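Local coordinates for protein carboxypeptidase A (Helicoverpa armigera, PDB 1JQG) that is a zinc-dependent metallocarboxypeptidase of the M14 family, captured here with its propeptide attached, that probably removes single residues from the C-terminal ends of peptide chains, at residues V51-V56 and H306-M311; L188-Y193 and F407-G412; K348-G353 and Y381-Y386. All coordinates share one frame; numbering follows the deposited sequence.

Interaction 1: V51-V56 and H306-M311; sequences VWSDAV and HSFGSM. With ZN (zinc ion), chain B.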
ATOM      1  N   VAL A  51     -13.888   6.193   0.102  1.00 25.09           N
ATOM      2  CA  VAL A  51     -13.594   6.041   1.518  1.00 23.67           C
ATOM      3  C   VAL A  51     -12.107   5.916   1.799  1.00 21.47           C
ATOM      4  O   VAL A  51     -11.480   4.874   1.517  1.00 26.92           O
ATOM      5  CB  VAL A  51     -14.300   4.786   2.080  1.00 24.95           C
ATOM      6  CG1 VAL A  51     -14.024   4.641   3.574  1.00 24.06           C
ATOM      7  CG2 VAL A  51     -15.790   4.889   1.794  1.00 27.63           C
ATOM      8  N   TRP A  52     -11.500   6.987   2.248  1.00 21.64           N
ATOM      9  CA  TRP A  52     -10.070   6.994   2.603  1.00 25.41           C
ATOM     10  C   TRP A  52      -9.802   6.177   3.866  1.00 28.37           C
ATOM     11  O   TRP A  52      -8.837   5.441   3.902  1.00 31.85           O
ATOM     12  CB  TRP A  52      -9.617   8.447   2.831  1.00 20.15           C
ATOM     13  CG  TRP A  52      -9.582   9.272   1.591  1.00 24.06           C
ATOM     14  CD1 TRP A  52      -9.956   8.880   0.324  1.00 26.25           C
ATOM     15  CD2 TRP A  52      -9.180  10.642   1.461  1.00 19.07           C
ATOM     16  NE1 TRP A  52      -9.797   9.910  -0.564  1.00 21.92           N
ATOM     17  CE2 TRP A  52      -9.320  11.007   0.124  1.00 19.10           C
ATOM     18  CE3 TRP A  52      -8.693  11.586   2.368  1.00 23.71           C
ATOM     19  CZ2 TRP A  52      -8.986  12.280  -0.349  1.00 19.30           C
ATOM     20  CZ3 TRP A  52      -8.372  12.867   1.901  1.00 26.26           C
ATOM     21  CH2 TRP A  52      -8.523  13.201   0.534  1.00 19.79           C
ATOM     22  N   SER A  53     -10.697   6.285   4.860  1.00 29.19           N
ATOM     23  CA  SER A  53     -10.548   5.529   6.101  1.00 34.34           C
ATOM     24  C   SER A  53     -11.909   5.231   6.712  1.00 31.75           C
ATOM     25  O   SER A  53     -12.781   6.090   6.745  1.00 32.90           O
ATOM     26  CB  SER A  53      -9.688   6.260   7.139  1.00 31.09           C
ATOM     27  OG  SER A  53     -10.181   7.589   7.265  1.00 42.97           O
ATOM     28  N   ASP A  54     -12.113   4.002   7.163  1.00 31.20           N
ATOM     29  CA  ASP A  54     -13.382   3.608   7.753  1.00 32.72           C
ATOM     30  C   ASP A  54     -13.647   4.243   9.108  1.00 33.54           C
ATOM     31  O   ASP A  54     -12.817   4.404  10.000  1.00 35.08           O
ATOM     32  CB  ASP A  54     -13.457   2.076   7.836  1.00 42.60           C
ATOM     33  CG  ASP A  54     -13.699   1.425   6.470  1.00 47.19           C
ATOM     34  OD1 ASP A  54     -12.741   0.814   5.939  1.00 43.89           O
ATOM     35  OD2 ASP A  54     -14.856   1.561   6.002  1.00 40.49           O
ATOM     36  N   ALA A  55     -14.895   4.609   9.350  1.00 36.03           N
ATOM     37  CA  ALA A  55     -15.362   5.119  10.624  1.00 34.89           C
ATOM     38  C   ALA A  55     -15.549   3.993  11.652  1.00 34.54           C
ATOM     39  O   ALA A  55     -16.122   2.973  11.338  1.00 37.38           O
ATOM     40  CB  ALA A  55     -16.700   5.826  10.507  1.00 21.89           C
ATOM     41  N   VAL A  56     -15.061   4.221  12.869  1.00 33.88           N
ATOM     42  CA  VAL A  56     -15.250   3.307  13.984  1.00 32.06           C
ATOM     43  C   VAL A  56     -15.263   4.110  15.260  1.00 31.69           C
ATOM     44  O   VAL A  56     -14.527   5.098  15.335  1.00 33.43           O
ATOM     45  CB  VAL A  56     -14.123   2.263  13.955  1.00 33.47           C
ATOM     46  CG1 VAL A  56     -12.851   2.796  14.612  1.00 37.70           C
ATOM     47  CG2 VAL A  56     -14.545   0.942  14.551  1.00 43.76           C
ATOM     48  N   HIS A 306       1.203  -0.446   2.330  1.00 18.54           N
ATOM     49  CA  HIS A 306       0.204   0.527   1.970  1.00 21.03           C
ATOM     50  C   HIS A 306       0.375   1.812   2.803  1.00 24.79           C
ATOM     51  O   HIS A 306       1.215   1.992   3.646  1.00 24.27           O
ATOM     52  CB  HIS A 306      -1.227   0.003   2.248  1.00 11.96           C
ATOM     53  CG  HIS A 306      -1.600  -1.149   1.376  1.00 19.42           C
ATOM     54  ND1 HIS A 306      -2.387  -1.048   0.281  1.00 18.03           N
ATOM     55  CD2 HIS A 306      -1.300  -2.475   1.359  1.00 15.67           C
ATOM     56  CE1 HIS A 306      -2.658  -2.124  -0.360  1.00 15.06           C
ATOM     57  NE2 HIS A 306      -1.957  -3.034   0.289  1.00 20.71           N
ATOM     58  N   SER A 307      -0.473   2.758   2.436  1.00 29.06           N
ATOM     59  CA  SER A 307      -0.666   4.013   3.020  1.00 27.22           C
ATOM     60  C   SER A 307      -2.163   4.473   2.959  1.00 29.86           C
ATOM     61  O   SER A 307      -2.905   3.930   2.139  1.00 28.15           O
ATOM     62  CB  SER A 307       0.104   5.233   2.499  1.00 30.49           C
ATOM     63  OG  SER A 307      -0.469   5.765   1.312  1.00 28.44           O
ATOM     64  N   PHE A 308      -2.991   4.602   3.985  1.00 25.48           N
ATOM     65  CA  PHE A 308      -2.583   5.497   5.056  1.00 26.60           C
ATOM     66  C   PHE A 308      -3.091   5.080   6.435  1.00 27.82           C
ATOM     67  O   PHE A 308      -4.219   4.494   6.465  1.00 23.70           O
ATOM     68  CB  PHE A 308      -2.545   7.002   4.796  1.00 29.87           C
ATOM     69  CG  PHE A 308      -3.894   7.624   4.955  1.00 33.80           C
ATOM     70  CD1 PHE A 308      -4.282   8.055   6.215  1.00 31.17           C
ATOM     71  CD2 PHE A 308      -4.790   7.778   3.918  1.00 33.05           C
ATOM     72  CE1 PHE A 308      -5.515   8.627   6.440  1.00 29.87           C
ATOM     73  CE2 PHE A 308      -6.027   8.342   4.128  1.00 32.44           C
ATOM     74  CZ  PHE A 308      -6.397   8.778   5.387  1.00 29.46           C
ATOM     75  N   GLY A 309      -2.520   5.126   7.668  1.00 23.07           N
ATOM     76  CA  GLY A 309      -3.050   4.679   8.924  1.00 20.84           C
ATOM     77  C   GLY A 309      -2.145   4.517  10.146  1.00 21.75           C
ATOM     78  O   GLY A 309      -2.567   4.461  11.316  1.00 20.65           O
ATOM     79  N   SER A 310      -0.862   4.243   9.917  1.00 19.98           N
ATOM     80  CA  SER A 310       0.109   4.017  10.974  1.00 21.17           C
ATOM     81  C   SER A 310      -0.271   2.758  11.757  1.00 20.90           C
ATOM     82  O   SER A 310      -0.402   2.704  12.995  1.00 23.84           O
ATOM     83  CB  SER A 310       0.281   5.201  11.918  1.00 13.93           C
ATOM     84  OG  SER A 310       0.696   6.358  11.211  1.00 30.17           O
ATOM     85  N   MET A 311      -0.401   1.659  11.042  1.00 14.78           N
ATOM     86  CA  MET A 311      -0.765   0.388  11.611  1.00 19.47           C
ATOM     87  C   MET A 311      -0.152  -0.784  10.881  1.00 20.22           C
ATOM     88  O   MET A 311       0.232  -0.681   9.721  1.00 21.79           O
ATOM     89  CB  MET A 311      -2.288   0.138  11.638  1.00 23.15           C
ATOM     90  CG  MET A 311      -3.067   0.743  10.501  1.00 29.22           C
ATOM     91  SD  MET A 311      -4.849   0.869  10.650  1.00 26.05           S
ATOM     92  CE  MET A 311      -5.168   2.440  11.365  1.00 31.39           C
TER
HETATM   93 ZN    ZN B 413      -4.164   0.494   0.073  1.00 25.88          ZN
HETATM   94  O   HOH W   1      -5.737   0.289   1.933  1.00 17.20           O
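Trp52 meets Phe308 mainly through its CB, the indole meeting it only obliquely: Trp52 CB lies 3.8 Å from Phe308 CE2, at the edge of the phenyl ring and close to its plane. The chain turns a corner at Trp52, and CG stands anti to the carbonyl carbon (chi1 -69°), which leads the indole away from 306-311. There it packs edge-to-face with Phe395, whose ring makes a second edge-to-face pair with Phe308. Phe308 does the reaching. Its CG sits between backbone N and carbonyl carbon (chi1 83°), and the ring extends until CE2 also comes within 4.0 Å of Trp52 O. The nearest CA atoms, those of Trp52 and Phe308, remain 8.0 Å apart, evidence that a single side chain bridges the two backbones.

Ser53 follows, its CB directed toward 306-311, but its OG touches Phe308 CZ only loosely, at 4.4 Å; the hydroxyl is hydrogen-bonded to Lys62 N on the next strand of the propeptide sheet. Beyond Ser53 the chain draws off, and Asp54 OD2 makes a weak hydrogen bond with His41 ND1.

No hydrogen bond crosses this interface, which buries 120 Å² in all. Two residues before Phe308, His306 ND1 binds the zinc at 2.4 Å, with His181, Glu184 and a water completing the site, while His306 NE2 is hydrogen-bonded to Asp304 OD2, which helps fix the imidazole's rotation. A propeptide resting beside the HxxE...H zinc site of the enzyme domain is the arrangement typical of M14 procarboxypeptidase zymogens.

Interaction 2: L188-Y193 and F407-G412; sequences LPATLY and FETWEG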
ATOM      1  N   LEU A 188       6.338   3.875  -2.074  1.00 15.48           N
ATOM      2  CA  LEU A 188       7.478   3.646  -2.946  1.00 14.17           C
ATOM      3  C   LEU A 188       8.804   3.984  -2.306  1.00 17.65           C
ATOM      4  O   LEU A 188       9.734   3.161  -2.182  1.00 15.79           O
ATOM      5  CB  LEU A 188       7.321   4.380  -4.286  1.00 13.23           C
ATOM      6  CG  LEU A 188       8.461   4.161  -5.306  1.00 19.64           C
ATOM      7  CD1 LEU A 188       8.657   2.702  -5.738  1.00 13.10           C
ATOM      8  CD2 LEU A 188       8.307   4.973  -6.582  1.00 15.82           C
ATOM      9  N   PRO A 189       8.940   5.152  -1.666  1.00 20.08           N
ATOM     10  CA  PRO A 189      10.143   5.487  -0.913  1.00 16.91           C
ATOM     11  C   PRO A 189      10.549   4.412   0.069  1.00 20.26           C
ATOM     12  O   PRO A 189      11.716   4.190   0.444  1.00 24.84           O
ATOM     13  CB  PRO A 189       9.759   6.805  -0.231  1.00 16.86           C
ATOM     14  CG  PRO A 189       8.743   7.417  -1.153  1.00 18.41           C
ATOM     15  CD  PRO A 189       7.932   6.242  -1.623  1.00 16.84           C
ATOM     16  N   ALA A 190       9.554   3.819   0.773  1.00 19.31           N
ATOM     17  CA  ALA A 190       9.829   2.796   1.774  1.00 17.71           C
ATOM     18  C   ALA A 190      10.504   1.568   1.182  1.00 21.86           C
ATOM     19  O   ALA A 190      11.515   1.054   1.652  1.00 25.57           O
ATOM     20  CB  ALA A 190       8.535   2.366   2.427  1.00 18.11           C
ATOM     21  N   THR A 191       9.991   1.077   0.059  1.00 20.60           N
ATOM     22  CA  THR A 191      10.531  -0.083  -0.631  1.00 19.97           C
ATOM     23  C   THR A 191      11.823   0.246  -1.344  1.00 22.03           C
ATOM     24  O   THR A 191      12.702  -0.566  -1.635  1.00 23.02           O
ATOM     25  CB  THR A 191       9.458  -0.625  -1.623  1.00 22.62           C
ATOM     26  OG1 THR A 191       9.526  -2.028  -1.841  1.00 27.28           O
ATOM     27  CG2 THR A 191       9.475   0.151  -2.924  1.00 12.24           C
ATOM     28  N   LEU A 192      12.025   1.508  -1.699  1.00 22.41           N
ATOM     29  CA  LEU A 192      13.218   1.980  -2.375  1.00 18.49           C
ATOM     30  C   LEU A 192      14.364   2.111  -1.391  1.00 19.00           C
ATOM     31  O   LEU A 192      15.579   2.059  -1.656  1.00 21.87           O
ATOM     32  CB  LEU A 192      12.892   3.336  -3.052  1.00 24.36           C
ATOM     33  CG  LEU A 192      12.865   3.398  -4.595  1.00 17.91           C
ATOM     34  CD1 LEU A 192      12.250   2.172  -5.191  1.00 14.21           C
ATOM     35  CD2 LEU A 192      12.141   4.658  -5.023  1.00 13.92           C
ATOM     36  N   TYR A 193      14.020   2.393  -0.131  1.00 19.32           N
ATOM     37  CA  TYR A 193      15.041   2.562   0.901  1.00 19.01           C
ATOM     38  C   TYR A 193      15.617   1.204   1.221  1.00 19.42           C
ATOM     39  O   TYR A 193      16.827   1.082   1.431  1.00 25.59           O
ATOM     40  CB  TYR A 193      14.435   3.238   2.140  1.00 21.61           C
ATOM     41  CG  TYR A 193      15.447   3.782   3.117  1.00 17.66           C
ATOM     42  CD1 TYR A 193      15.908   5.096   2.984  1.00 18.66           C
ATOM     43  CD2 TYR A 193      15.948   3.016   4.146  1.00 16.42           C
ATOM     44  CE1 TYR A 193      16.847   5.613   3.878  1.00 16.10           C
ATOM     45  CE2 TYR A 193      16.864   3.531   5.034  1.00 19.32           C
ATOM     46  CZ  TYR A 193      17.321   4.818   4.888  1.00 17.83           C
ATOM     47  OH  TYR A 193      18.245   5.278   5.790  1.00 24.46           O
ATOM     48  N   PHE A 407      13.318   5.609   6.008  1.00 18.87           N
ATOM     49  CA  PHE A 407      14.215   5.251   7.124  1.00 20.04           C
ATOM     50  C   PHE A 407      13.435   4.666   8.285  1.00 19.13           C
ATOM     51  O   PHE A 407      13.770   3.632   8.867  1.00 18.57           O
ATOM     52  CB  PHE A 407      15.000   6.494   7.582  1.00 21.55           C
ATOM     53  CG  PHE A 407      15.713   6.366   8.891  1.00 22.83           C
ATOM     54  CD1 PHE A 407      16.971   5.779   8.905  1.00 28.29           C
ATOM     55  CD2 PHE A 407      15.158   6.801  10.084  1.00 21.16           C
ATOM     56  CE1 PHE A 407      17.656   5.613  10.095  1.00 35.23           C
ATOM     57  CE2 PHE A 407      15.864   6.652  11.280  1.00 28.34           C
ATOM     58  CZ  PHE A 407      17.113   6.049  11.288  1.00 28.71           C
ATOM     59  N   GLU A 408      12.344   5.368   8.636  1.00 20.42           N
ATOM     60  CA  GLU A 408      11.426   4.905   9.698  1.00 21.98           C
ATOM     61  C   GLU A 408      10.911   3.479   9.523  1.00 21.49           C
ATOM     62  O   GLU A 408      11.012   2.624  10.386  1.00 16.25           O
ATOM     63  CB  GLU A 408      10.206   5.831   9.641  1.00 31.43           C
ATOM     64  CG  GLU A 408       9.266   5.754  10.814  1.00 40.65           C
ATOM     65  CD  GLU A 408       8.142   6.776  10.666  1.00 37.45           C
ATOM     66  OE1 GLU A 408       6.998   6.317  10.641  1.00 38.22           O
ATOM     67  OE2 GLU A 408       8.544   7.954  10.611  1.00 37.51           O
ATOM     68  N   THR A 409      10.406   3.144   8.322  1.00 21.23           N
ATOM     69  CA  THR A 409       9.868   1.847   7.998  1.00 18.67           C
ATOM     70  C   THR A 409      10.931   0.768   7.975  1.00 18.63           C
ATOM     71  O   THR A 409      10.696  -0.374   8.379  1.00 16.00           O
ATOM     72  CB  THR A 409       9.142   1.865   6.629  1.00 19.11           C
ATOM     73  OG1 THR A 409       8.258   2.995   6.579  1.00 19.60           O
ATOM     74  CG2 THR A 409       8.311   0.608   6.387  1.00 17.61           C
ATOM     75  N   TRP A 410      12.154   1.144   7.587  1.00 16.85           N
ATOM     76  CA  TRP A 410      13.223   0.150   7.433  1.00 19.16           C
ATOM     77  C   TRP A 410      13.611  -0.400   8.811  1.00 18.70           C
ATOM     78  O   TRP A 410      14.048  -1.543   8.972  1.00 16.40           O
ATOM     79  CB  TRP A 410      14.413   0.739   6.692  1.00 17.70           C
ATOM     80  CG  TRP A 410      15.592  -0.184   6.547  1.00 23.87           C
ATOM     81  CD1 TRP A 410      16.874  -0.004   7.001  1.00 18.68           C
ATOM     82  CD2 TRP A 410      15.572  -1.442   5.858  1.00 15.54           C
ATOM     83  NE1 TRP A 410      17.648  -1.090   6.633  1.00 22.61           N
ATOM     84  CE2 TRP A 410      16.873  -1.981   5.926  1.00 21.58           C
ATOM     85  CE3 TRP A 410      14.601  -2.174   5.197  1.00 22.15           C
ATOM     86  CZ2 TRP A 410      17.221  -3.205   5.361  1.00 20.74           C
ATOM     87  CZ3 TRP A 410      14.906  -3.393   4.619  1.00 15.96           C
ATOM     88  CH2 TRP A 410      16.205  -3.877   4.715  1.00 23.02           C
ATOM     89  N   GLU A 411      13.476   0.435   9.834  1.00 17.87           N
ATOM     90  CA  GLU A 411      13.654   0.028  11.215  1.00 19.77           C
ATOM     91  C   GLU A 411      12.731  -1.129  11.577  1.00 21.21           C
ATOM     92  O   GLU A 411      13.112  -2.012  12.349  1.00 25.63           O
ATOM     93  CB  GLU A 411      13.462   1.205  12.185  1.00 18.65           C
ATOM     94  CG  GLU A 411      14.388   2.377  11.977  1.00 20.72           C
ATOM     95  CD  GLU A 411      15.848   1.906  12.076  1.00 29.94           C
ATOM     96  OE1 GLU A 411      16.090   1.406  13.197  1.00 20.20           O
ATOM     97  OE2 GLU A 411      16.693   2.011  11.135  1.00 35.90           O
ATOM     98  N   GLY A 412      11.471  -1.051  11.129  1.00 20.04           N
ATOM     99  CA  GLY A 412      10.493  -2.095  11.442  1.00 17.58           C
ATOM    100  C   GLY A 412      10.696  -3.343  10.600  1.00 16.62           C
ATOM    101  O   GLY A 412      10.566  -4.466  11.057  1.00 17.49           O
TER
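Tyr193 of helix 187-200 lies against Phe407 and Trp410 of helix 402-421, a helix-helix packing within the alpha/beta fold of zinc carboxypeptidases; the segment axes approach to 8.6 Å and cross at -59°. Both helices lean on the central sheet, since Ala190 and Thr409 each touch Leu383 of strand 377-383. Ala190 CB is 4.2 Å from Thr409 OG1, which is hydrogen-bonded to Ala405 O. From Tyr193 CB, which points toward the partner helix, CG runs anti to the backbone N (chi1 -165°), carrying the ring alongside Phe407. Tyr193 CD2 meets Trp410 CB at 3.7 Å and Tyr193 CE2 comes near Trp410 CD1, the two aromatic systems meeting obliquely. Over one face sits the Phe407 backbone: its CA makes a CH-pi contact, 3.9 Å from the Tyr193 ring centroid and 16° off the normal, and its N also stands above the ring. Further out, Tyr193 CZ packs on Phe407 CB at 3.9 Å. Replacing Tyr193 by an alanine would probably open a gap between the helices, leaving Phe407 CA without its aromatic face and taking away the ring atoms that Trp410 CB packs against. At the tip, Tyr193 OH meets the edge of the Phe407 ring in its plane, 3.4 Å from Phe407 CD1.

Interaction 3: K348-G353 and Y381-Y386; sequences KDYIVG and YELPAY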
ATOM      1  N   LYS A 348       1.951   9.875  15.152  1.00 36.89           N
ATOM      2  CA  LYS A 348       1.470   9.000  16.212  1.00 37.87           C
ATOM      3  C   LYS A 348       2.046   7.591  16.216  1.00 33.80           C
ATOM      4  O   LYS A 348       2.812   7.248  15.321  1.00 29.20           O
ATOM      5  CB  LYS A 348      -0.061   8.881  16.178  1.00 38.35           C
ATOM      6  CG  LYS A 348      -0.595   8.208  14.923  1.00 44.61           C
ATOM      7  CD  LYS A 348      -2.114   8.372  14.832  1.00 40.51           C
ATOM      8  CE  LYS A 348      -2.663   7.696  13.595  1.00 40.96           C
ATOM      9  NZ  LYS A 348      -4.127   7.936  13.438  1.00 47.56           N
ATOM     10  N   ASP A 349       1.837   6.882  17.335  1.00 32.94           N
ATOM     11  CA  ASP A 349       2.424   5.533  17.480  1.00 33.57           C
ATOM     12  C   ASP A 349       1.707   4.492  16.631  1.00 31.41           C
ATOM     13  O   ASP A 349       0.528   4.624  16.315  1.00 35.38           O
ATOM     14  CB  ASP A 349       2.387   5.090  18.933  1.00 38.95           C
ATOM     15  CG  ASP A 349       3.305   5.880  19.844  1.00 44.67           C
ATOM     16  OD1 ASP A 349       2.820   6.239  20.947  1.00 49.05           O
ATOM     17  OD2 ASP A 349       4.471   6.125  19.466  1.00 42.57           O
ATOM     18  N   TYR A 350       2.422   3.440  16.274  1.00 28.05           N
ATOM     19  CA  TYR A 350       1.849   2.383  15.440  1.00 26.19           C
ATOM     20  C   TYR A 350       0.854   1.506  16.175  1.00 24.73           C
ATOM     21  O   TYR A 350       1.106   1.103  17.297  1.00 26.50           O
ATOM     22  CB  TYR A 350       2.965   1.526  14.819  1.00 22.41           C
ATOM     23  CG  TYR A 350       3.259   1.861  13.378  1.00 16.77           C
ATOM     24  CD1 TYR A 350       3.924   3.014  13.008  1.00 15.35           C
ATOM     25  CD2 TYR A 350       2.846   0.979  12.389  1.00 16.32           C
ATOM     26  CE1 TYR A 350       4.194   3.301  11.666  1.00 19.01           C
ATOM     27  CE2 TYR A 350       3.104   1.258  11.044  1.00 20.48           C
ATOM     28  CZ  TYR A 350       3.779   2.406  10.699  1.00 21.36           C
ATOM     29  OH  TYR A 350       4.022   2.663   9.386  1.00 28.38           O
ATOM     30  N   ILE A 351      -0.243   1.176  15.530  1.00 26.83           N
ATOM     31  CA  ILE A 351      -1.231   0.216  16.005  1.00 24.91           C
ATOM     32  C   ILE A 351      -0.945  -1.178  15.425  1.00 24.24           C
ATOM     33  O   ILE A 351      -0.578  -1.313  14.247  1.00 22.69           O
ATOM     34  CB  ILE A 351      -2.625   0.685  15.521  1.00 32.54           C
ATOM     35  CG1 ILE A 351      -2.952   2.045  16.130  1.00 35.63           C
ATOM     36  CG2 ILE A 351      -3.706  -0.365  15.750  1.00 34.79           C
ATOM     37  CD1 ILE A 351      -4.262   2.656  15.653  1.00 34.13           C
ATOM     38  N   VAL A 352      -1.175  -2.215  16.218  1.00 17.84           N
ATOM     39  CA  VAL A 352      -1.005  -3.580  15.807  1.00 18.51           C
ATOM     40  C   VAL A 352      -2.306  -4.362  16.003  1.00 18.40           C
ATOM     41  O   VAL A 352      -2.959  -4.270  17.024  1.00 21.53           O
ATOM     42  CB  VAL A 352       0.159  -4.278  16.563  1.00 17.98           C
ATOM     43  CG1 VAL A 352       0.399  -5.654  15.913  1.00 15.17           C
ATOM     44  CG2 VAL A 352       1.468  -3.496  16.454  1.00 20.06           C
ATOM     45  N   GLY A 353      -2.680  -5.209  15.075  1.00 16.45           N
ATOM     46  CA  GLY A 353      -3.827  -6.044  15.229  1.00 19.87           C
ATOM     47  C   GLY A 353      -4.365  -6.717  13.966  1.00 22.97           C
ATOM     48  O   GLY A 353      -3.836  -6.568  12.876  1.00 19.95           O
ATOM     49  N   TYR A 381       1.273  -3.319   5.767  1.00 22.29           N
ATOM     50  CA  TYR A 381       1.706  -2.095   6.398  1.00 19.69           C
ATOM     51  C   TYR A 381       0.847  -0.930   5.961  1.00 19.84           C
ATOM     52  O   TYR A 381       0.416  -0.812   4.831  1.00 24.17           O
ATOM     53  CB  TYR A 381       3.163  -1.750   6.056  1.00 24.52           C
ATOM     54  CG  TYR A 381       4.208  -2.257   7.024  1.00 20.18           C
ATOM     55  CD1 TYR A 381       4.368  -3.586   7.311  1.00 23.61           C
ATOM     56  CD2 TYR A 381       5.056  -1.374   7.643  1.00 23.17           C
ATOM     57  CE1 TYR A 381       5.331  -4.041   8.200  1.00 25.23           C
ATOM     58  CE2 TYR A 381       6.039  -1.789   8.532  1.00 23.32           C
ATOM     59  CZ  TYR A 381       6.172  -3.123   8.803  1.00 23.21           C
ATOM     60  OH  TYR A 381       7.154  -3.589   9.652  1.00 15.34           O
ATOM     61  N   GLU A 382       0.560  -0.053   6.905  1.00 22.20           N
ATOM     62  CA  GLU A 382      -0.167   1.180   6.650  1.00 21.97           C
ATOM     63  C   GLU A 382       0.739   2.297   7.143  1.00 19.44           C
ATOM     64  O   GLU A 382       0.698   2.533   8.332  1.00 25.32           O
ATOM     65  CB  GLU A 382      -1.519   1.204   7.365  1.00 26.26           C
ATOM     66  CG  GLU A 382      -2.504   0.136   6.890  1.00 32.46           C
ATOM     67  CD  GLU A 382      -3.062   0.448   5.504  1.00 39.25           C
ATOM     68  OE1 GLU A 382      -3.077   1.648   5.168  1.00 37.91           O
ATOM     69  OE2 GLU A 382      -3.482  -0.467   4.752  1.00 42.05           O
ATOM     70  N   LEU A 383       1.524   2.889   6.280  1.00 19.23           N
ATOM     71  CA  LEU A 383       2.390   4.004   6.581  1.00 21.03           C
ATOM     72  C   LEU A 383       1.684   5.268   7.070  1.00 17.89           C
ATOM     73  O   LEU A 383       0.498   5.407   6.893  1.00 17.28           O
ATOM     74  CB  LEU A 383       3.176   4.382   5.299  1.00 20.79           C
ATOM     75  CG  LEU A 383       4.112   3.297   4.770  1.00 21.64           C
ATOM     76  CD1 LEU A 383       5.083   3.904   3.744  1.00 25.38           C
ATOM     77  CD2 LEU A 383       4.825   2.623   5.914  1.00 14.62           C
ATOM     78  N   PRO A 384       2.373   6.095   7.829  1.00 20.14           N
ATOM     79  CA  PRO A 384       1.833   7.271   8.471  1.00 18.73           C
ATOM     80  C   PRO A 384       1.382   8.282   7.441  1.00 23.96           C
ATOM     81  O   PRO A 384       2.003   8.532   6.401  1.00 27.78           O
ATOM     82  CB  PRO A 384       3.005   7.812   9.314  1.00 14.94           C
ATOM     83  CG  PRO A 384       3.887   6.631   9.568  1.00 17.74           C
ATOM     84  CD  PRO A 384       3.786   5.839   8.306  1.00 19.93           C
ATOM     85  N   ALA A 385       0.290   8.974   7.737  1.00 24.99           N
ATOM     86  CA  ALA A 385      -0.160  10.113   6.972  1.00 28.43           C
ATOM     87  C   ALA A 385       0.567  11.334   7.540  1.00 34.39           C
ATOM     88  O   ALA A 385       0.209  11.776   8.624  1.00 37.16           O
ATOM     89  CB  ALA A 385      -1.654  10.285   7.161  1.00 20.32           C
ATOM     90  N   TYR A 386       1.562  11.872   6.866  1.00 37.67           N
ATOM     91  CA  TYR A 386       2.260  13.054   7.302  1.00 44.42           C
ATOM     92  C   TYR A 386       1.474  14.355   7.107  1.00 46.35           C
ATOM     93  O   TYR A 386       1.038  14.713   6.025  1.00 48.80           O
ATOM     94  CB  TYR A 386       3.623  13.150   6.614  1.00 48.59           C
ATOM     95  CG  TYR A 386       4.430  14.358   7.043  1.00 54.78           C
ATOM     96  CD1 TYR A 386       4.618  15.488   6.263  1.00 55.87           C
ATOM     97  CD2 TYR A 386       5.019  14.334   8.303  1.00 58.19           C
ATOM     98  CE1 TYR A 386       5.372  16.556   6.704  1.00 56.56           C
ATOM     99  CE2 TYR A 386       5.782  15.400   8.757  1.00 58.48           C
ATOM    100  CZ  TYR A 386       5.949  16.504   7.951  1.00 58.12           C
ATOM    101  OH  TYR A 386       6.697  17.583   8.356  1.00 59.59           O
TER
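Tyr350 reaches Glu382, Leu383 and Pro384 at one edge of the mixed eight-stranded sheet of the carboxypeptidase fold. Strand 351-354, which begins just after it, and strand 377-383 lie on either side of strand 311-314, so the contact is made by a side chain that spans the intervening strand, not by direct strand pairing. Van der Waals packing carries the contact. The Tyr350 and Pro384 side chains cross at about a right angle, with Tyr350 CE1 3.9 Å from Pro384 CG. Leu383 joins them by its end: its CB points away from 348-353, but CG lies anti to the carbonyl carbon (chi1 -63°) and Leu383 CD2 comes back to within 3.6 Å of Tyr350 OH. Ile312 of the intervening strand and Ala336 and Ile339 of helix 325-340 also touch Tyr350. Among polar atoms, Glu382 O lies 3.5 Å from Tyr350 OH, and Tyr350 N is hydrogen-bonded to Asp340 OD2. The Glu382 carboxylate, predicted to be the catalytic proton donor and acceptor, is led off in another direction, its nearest atom about 5 Å from the zinc, so the tyrosine packs behind the main chain that bears it. At its tip, Tyr350 OH rests 3.4 Å from Pro384 CD.

Interactions 1 and 3 are neighbours, their centres about 9 Å apart. Strands 299-307 and 377-383 run side by side in the central sheet, where His306 N and Tyr381 O, 2.6 Å apart, form a probable hydrogen bond. This pairing brings the zinc ligand next to Glu382, the predicted catalytic residue. Interaction 2 is centred about 19 Å from interaction 1, without touching it, and about 13 Å from interaction 3, which it meets through Thr409 and Glu408 of helix 402-421, packed on Leu383 and Pro384. Along the chain, interaction 1 closes before interaction 3 opens, interaction 3 is nested within interaction 2, and 1 and 2 interleave. Segment 381-386 joins the propeptide-facing active site to the helical layer.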